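Oxidoreductase, NAD-binding/iron-sulfur cluster-binding protein (Nitratireductor pacificus pht-3B, PDB 6ZXU) binds cobalamin and two 4Fe-4S clusters and acts as a catabolic reductive dehalogenase. Local coordinates at residues N674-P686 with V698-A710. Sequence-based numbering, arbitrary orientation.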
loop_
_atom_site.group_PDB
_atom_site.type_symbol
_atom_site.label_atom_id
_atom_site.label_comp_id
_atom_site.label_asym_id
_atom_site.label_seq_id
_atom_site.Cartn_x
_atom_site.Cartn_y
_atom_site.Cartn_z
ATOM N N ASN A 674 -1.212 -11.082 33.774
ATOM C CA ASN A 674 -2.581 -11.657 33.796
ATOM C C ASN A 674 -3.169 -12.046 32.476
ATOM O O ASN A 674 -3.984 -12.997 32.401
ATOM C CB ASN A 674 -3.550 -10.720 34.554
ATOM C CG ASN A 674 -3.310 -10.761 36.077
ATOM O OD1 ASN A 674 -3.121 -11.826 36.677
ATOM N ND2 ASN A 674 -3.409 -9.667 36.671
ATOM N N GLN A 675 -2.820 -11.312 31.436
ATOM C CA GLN A 675 -3.328 -11.589 30.106
ATOM C C GLN A 675 -2.810 -12.975 29.632
ATOM O O GLN A 675 -1.624 -13.252 29.724
ATOM C CB GLN A 675 -2.869 -10.535 29.105
ATOM C CG GLN A 675 -3.325 -10.781 27.679
ATOM C CD GLN A 675 -2.606 -9.883 26.700
ATOM O OE1 GLN A 675 -1.404 -9.728 26.768
ATOM N NE2 GLN A 675 -3.350 -9.252 25.813
ATOM N N LYS A 676 -3.717 -13.827 29.149
ATOM C CA LYS A 676 -3.389 -15.119 28.604
ATOM C C LYS A 676 -3.890 -15.221 27.200
ATOM O O LYS A 676 -5.088 -15.185 26.927
ATOM C CB LYS A 676 -3.986 -16.256 29.436
ATOM C CG LYS A 676 -3.677 -16.166 30.907
ATOM C CD LYS A 676 -2.215 -16.264 31.230
ATOM C CE LYS A 676 -2.013 -16.027 32.727
ATOM N NZ LYS A 676 -0.578 -15.883 33.084
ATOM N N LEU A 677 -2.972 -15.307 26.269
ATOM C CA LEU A 677 -3.242 -15.439 24.874
ATOM C C LEU A 677 -3.003 -16.910 24.422
ATOM O O LEU A 677 -2.297 -17.663 25.076
ATOM C CB LEU A 677 -2.343 -14.435 24.076
ATOM C CG LEU A 677 -2.506 -12.947 24.460
ATOM C CD1 LEU A 677 -1.531 -12.147 23.665
ATOM C CD2 LEU A 677 -3.933 -12.384 24.202
ATOM N N ALA A 678 -3.604 -17.265 23.286
ATOM C CA ALA A 678 -3.415 -18.566 22.665
ATOM C C ALA A 678 -2.455 -18.412 21.474
ATOM O O ALA A 678 -2.460 -17.359 20.795
ATOM C CB ALA A 678 -4.726 -19.125 22.194
ATOM N N MET A 679 -1.560 -19.354 21.294
ATOM C CA MET A 679 -0.661 -19.361 20.138
ATOM C C MET A 679 -0.848 -20.658 19.355
ATOM O O MET A 679 -1.208 -21.664 19.926
ATOM C CB MET A 679 0.795 -19.188 20.527
ATOM C CG MET A 679 1.313 -20.213 21.463
ATOM S SD MET A 679 3.083 -20.323 21.612
ATOM C CE MET A 679 3.705 -18.651 21.730
ATOM N N TYR A 680 -0.558 -20.622 18.080
ATOM C CA TYR A 680 -0.822 -21.762 17.233
ATOM C C TYR A 680 0.416 -22.041 16.388
ATOM O O TYR A 680 0.431 -21.769 15.182
ATOM C CB TYR A 680 -2.043 -21.533 16.382
ATOM C CG TYR A 680 -3.277 -21.361 17.202
ATOM C CD1 TYR A 680 -3.907 -22.430 17.770
ATOM C CD2 TYR A 680 -3.736 -20.096 17.530
ATOM C CE1 TYR A 680 -5.014 -22.284 18.590
ATOM C CE2 TYR A 680 -4.815 -19.920 18.402
ATOM C CZ TYR A 680 -5.451 -21.053 18.928
ATOM O OH TYR A 680 -6.590 -20.884 19.761
ATOM N N PRO A 681 1.447 -22.639 17.027
ATOM C CA PRO A 681 2.602 -23.059 16.254
ATOM C C PRO A 681 2.220 -24.280 15.435
ATOM O O PRO A 681 1.135 -24.786 15.601
ATOM C CB PRO A 681 3.635 -23.382 17.328
ATOM C CG PRO A 681 2.814 -23.760 18.507
ATOM C CD PRO A 681 1.590 -22.945 18.449
ATOM N N PRO A 682 3.134 -24.774 14.558
ATOM C CA PRO A 682 2.791 -25.924 13.715
ATOM C C PRO A 682 2.059 -27.095 14.367
ATOM O O PRO A 682 1.158 -27.674 13.748
ATOM C CB PRO A 682 4.141 -26.334 13.144
ATOM C CG PRO A 682 4.805 -25.000 12.965
ATOM C CD PRO A 682 4.445 -24.220 14.180
ATOM N N ARG A 683 2.381 -27.442 15.582
ATOM C CA ARG A 683 1.647 -28.546 16.131
ATOM C C ARG A 683 0.163 -28.336 16.304
ATOM O O ARG A 683 -0.544 -29.299 16.451
ATOM C CB ARG A 683 2.244 -29.006 17.435
ATOM C CG ARG A 683 2.182 -28.107 18.574
ATOM C CD ARG A 683 2.876 -28.765 19.799
ATOM N NE ARG A 683 2.032 -29.817 20.328
ATOM C CZ ARG A 683 1.096 -29.660 21.245
ATOM N NH1 ARG A 683 0.947 -28.497 21.832
ATOM N NH2 ARG A 683 0.275 -30.670 21.564
ATOM N N LEU A 684 -0.298 -27.081 16.375
ATOM C CA LEU A 684 -1.712 -26.775 16.548
ATOM C C LEU A 684 -2.327 -26.247 15.282
ATOM O O LEU A 684 -3.413 -25.650 15.329
ATOM C CB LEU A 684 -1.893 -25.795 17.709
ATOM C CG LEU A 684 -1.430 -26.346 19.079
ATOM C CD1 LEU A 684 -1.598 -25.281 20.161
ATOM C CD2 LEU A 684 -2.309 -27.542 19.426
ATOM N N GLN A 685 -1.661 -26.464 14.156
ATOM C CA GLN A 685 -2.107 -26.064 12.866
ATOM C C GLN A 685 -2.585 -27.320 12.092
ATOM O O GLN A 685 -2.155 -28.399 12.420
ATOM C CB GLN A 685 -0.970 -25.382 12.120
ATOM C CG GLN A 685 -0.637 -24.004 12.691
ATOM C CD GLN A 685 -1.642 -22.932 12.269
ATOM O OE1 GLN A 685 -2.824 -23.130 12.352
ATOM N NE2 GLN A 685 -1.137 -21.751 11.850
ATOM N N PRO A 686 -3.385 -27.145 11.031
ATOM C CA PRO A 686 -3.620 -28.254 10.068
ATOM C C PRO A 686 -2.279 -28.666 9.491
ATOM O O PRO A 686 -1.456 -27.808 9.128
ATOM C CB PRO A 686 -4.455 -27.618 8.969
ATOM C CG PRO A 686 -4.960 -26.327 9.547
ATOM C CD PRO A 686 -4.023 -25.884 10.578
ATOM N N VAL A 698 -10.475 -24.841 15.812
ATOM C CA VAL A 698 -9.289 -24.284 16.442
ATOM C C VAL A 698 -9.228 -24.769 17.914
ATOM O O VAL A 698 -10.205 -24.686 18.652
ATOM C CB VAL A 698 -9.285 -22.756 16.342
ATOM C CG1 VAL A 698 -8.164 -22.180 17.176
ATOM C CG2 VAL A 698 -8.971 -22.342 14.934
ATOM N N ASP A 699 -8.067 -25.263 18.360
ATOM C CA ASP A 699 -7.948 -25.790 19.716
ATOM C C ASP A 699 -7.523 -24.689 20.677
ATOM O O ASP A 699 -6.356 -24.582 21.026
ATOM C CB ASP A 699 -6.966 -26.961 19.707
ATOM C CG ASP A 699 -6.768 -27.582 21.105
ATOM O OD1 ASP A 699 -7.481 -27.174 22.059
ATOM O OD2 ASP A 699 -5.839 -28.447 21.293
ATOM N N ARG A 700 -8.471 -23.945 21.180
ATOM C CA ARG A 700 -8.107 -22.772 21.971
ATOM C C ARG A 700 -7.555 -23.167 23.298
ATOM O O ARG A 700 -6.547 -22.598 23.743
ATOM C CB ARG A 700 -9.303 -21.834 22.121
ATOM C CG ARG A 700 -8.901 -20.562 22.816
ATOM C CD ARG A 700 -9.762 -19.392 22.428
ATOM N NE ARG A 700 -9.235 -18.204 23.100
ATOM C CZ ARG A 700 -8.353 -17.371 22.595
ATOM N NH1 ARG A 700 -7.902 -17.521 21.360
ATOM N NH2 ARG A 700 -7.945 -16.382 23.346
ATOM N N SER A 701 -8.149 -24.114 23.986
ATOM C CA SER A 701 -7.553 -24.453 25.290
ATOM C C SER A 701 -6.116 -24.959 25.108
ATOM O O SER A 701 -5.214 -24.639 25.910
ATOM C CB SER A 701 -8.416 -25.450 26.043
ATOM O OG SER A 701 -8.554 -26.473 25.150
ATOM N N GLY A 702 -5.851 -25.693 24.037
ATOM C CA GLY A 702 -4.482 -26.160 23.778
ATOM C C GLY A 702 -3.552 -24.974 23.448
ATOM O O GLY A 702 -2.417 -24.961 23.859
ATOM N N GLY A 703 -4.038 -23.990 22.672
ATOM C CA GLY A 703 -3.225 -22.799 22.328
ATOM C C GLY A 703 -2.924 -21.936 23.514
ATOM O O GLY A 703 -1.842 -21.374 23.588
ATOM N N LEU A 704 -3.851 -21.836 24.474
ATOM C CA LEU A 704 -3.550 -21.142 25.720
ATOM C C LEU A 704 -2.497 -21.830 26.494
ATOM O O LEU A 704 -1.567 -21.198 27.024
ATOM C CB LEU A 704 -4.835 -20.984 26.586
ATOM C CG LEU A 704 -5.925 -20.057 25.997
ATOM C CD1 LEU A 704 -7.282 -20.331 26.628
ATOM C CD2 LEU A 704 -5.548 -18.601 26.184
ATOM N N ALA A 705 -2.574 -23.163 26.562
ATOM C CA ALA A 705 -1.547 -23.943 27.323
ATOM C C ALA A 705 -0.200 -23.892 26.632
ATOM O O ALA A 705 0.848 -23.861 27.267
ATOM C CB ALA A 705 -1.985 -25.370 27.500
ATOM N N GLU A 706 -0.213 -23.907 25.313
ATOM C CA GLU A 706 1.000 -23.793 24.532
ATOM C C GLU A 706 1.725 -22.478 24.787
ATOM O O GLU A 706 2.953 -22.436 24.950
ATOM C CB GLU A 706 0.651 -23.929 23.055
ATOM C CG GLU A 706 1.824 -23.968 22.125
ATOM C CD GLU A 706 2.537 -25.325 22.251
ATOM O OE1 GLU A 706 1.920 -26.257 22.889
ATOM O OE2 GLU A 706 3.688 -25.461 21.737
ATOM N N TYR A 707 0.988 -21.383 24.897
ATOM C CA TYR A 707 1.583 -20.099 25.205
ATOM C C TYR A 707 2.190 -20.070 26.606
ATOM O O TYR A 707 3.286 -19.576 26.743
ATOM C CB TYR A 707 0.565 -18.969 25.005
ATOM C CG TYR A 707 1.109 -17.597 24.582
ATOM C CD1 TYR A 707 2.076 -16.971 25.293
ATOM C CD2 TYR A 707 0.579 -16.951 23.525
ATOM C CE1 TYR A 707 2.523 -15.705 24.969
ATOM C CE2 TYR A 707 1.033 -15.719 23.109
ATOM C CZ TYR A 707 1.987 -15.096 23.836
ATOM O OH TYR A 707 2.390 -13.875 23.400
ATOM N N ALA A 708 1.546 -20.670 27.586
ATOM C CA ALA A 708 2.089 -20.744 28.916
ATOM C C ALA A 708 3.368 -21.619 28.949
ATOM O O ALA A 708 4.259 -21.380 29.730
ATOM C CB ALA A 708 1.025 -21.308 29.879
ATOM N N ALA A 709 3.493 -22.550 28.041
ATOM C CA ALA A 709 4.651 -23.434 28.023
ATOM C C ALA A 709 5.781 -22.919 27.119
ATOM O O ALA A 709 6.817 -23.526 27.064
ATOM C CB ALA A 709 4.233 -24.821 27.519
ATOM N N ALA A 710 5.584 -21.828 26.410
ATOM C CA ALA A 710 6.598 -21.317 25.476
ATOM C C ALA A 710 7.933 -21.028 26.178
ATOM O O ALA A 710 7.968 -20.466 27.254
ATOM C CB ALA A 710 6.097 -20.079 24.745
HETATM O O HOH W 1 -1.941 -18.388 27.659
HETATM O O HOH W 2 -6.024 -26.123 16.260
#
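A678 and L704 bring their CA atoms within 4.0 Å where the extended part of 674-686, residues 676-680, crosses helix 700-709. Here M679 N donates to G703 O at 3.1 Å, the N-H pointing well at the oxygen (163°) but coming from above the carbonyl plane; Y707 N reaches G703 O from the opposite face. The glycine permits the closeness, since a CB on G703 would clash with Y680 CE1. One water bridges L677 O and L704 O, another L684 O and D699 N, and D699 caps the helix through OD1 to G702 N.

M679 crosses Y707 at about a right angle: its chain bends at chi3 (44°) and lays CE over one face of the ring, 4.0 Å from the centroid, a CH-pi contact, with SD oblique to the ring at 5.0 Å from its centroid, a Met-aromatic contact. L677 CB meets the ring at CE2, 3.7 Å away, and Y707 OH is held by K569 O. V698 CG1 packs 3.4 Å from Y680 CZ, while A678 CB lies over one face of the R700 guanidinium, salt-bridged to D571 and E573; E573 also binds Y680 OH. The E706 chain runs past P681 and L684 CD1 to a salt bridge, R683 NH1 to E706 OE1 at 2.7 Å, weak as a hydrogen bond. With an alanine at E706, R683 would probably lose its carboxylate mate and P681 the CG that packs on its ring.

An apolar and aromatic crossing thus carries the contact, with buried M679 O lacking a partner, and fastens helix 700-709 beside the cobalamin-binding residues F317 and K569.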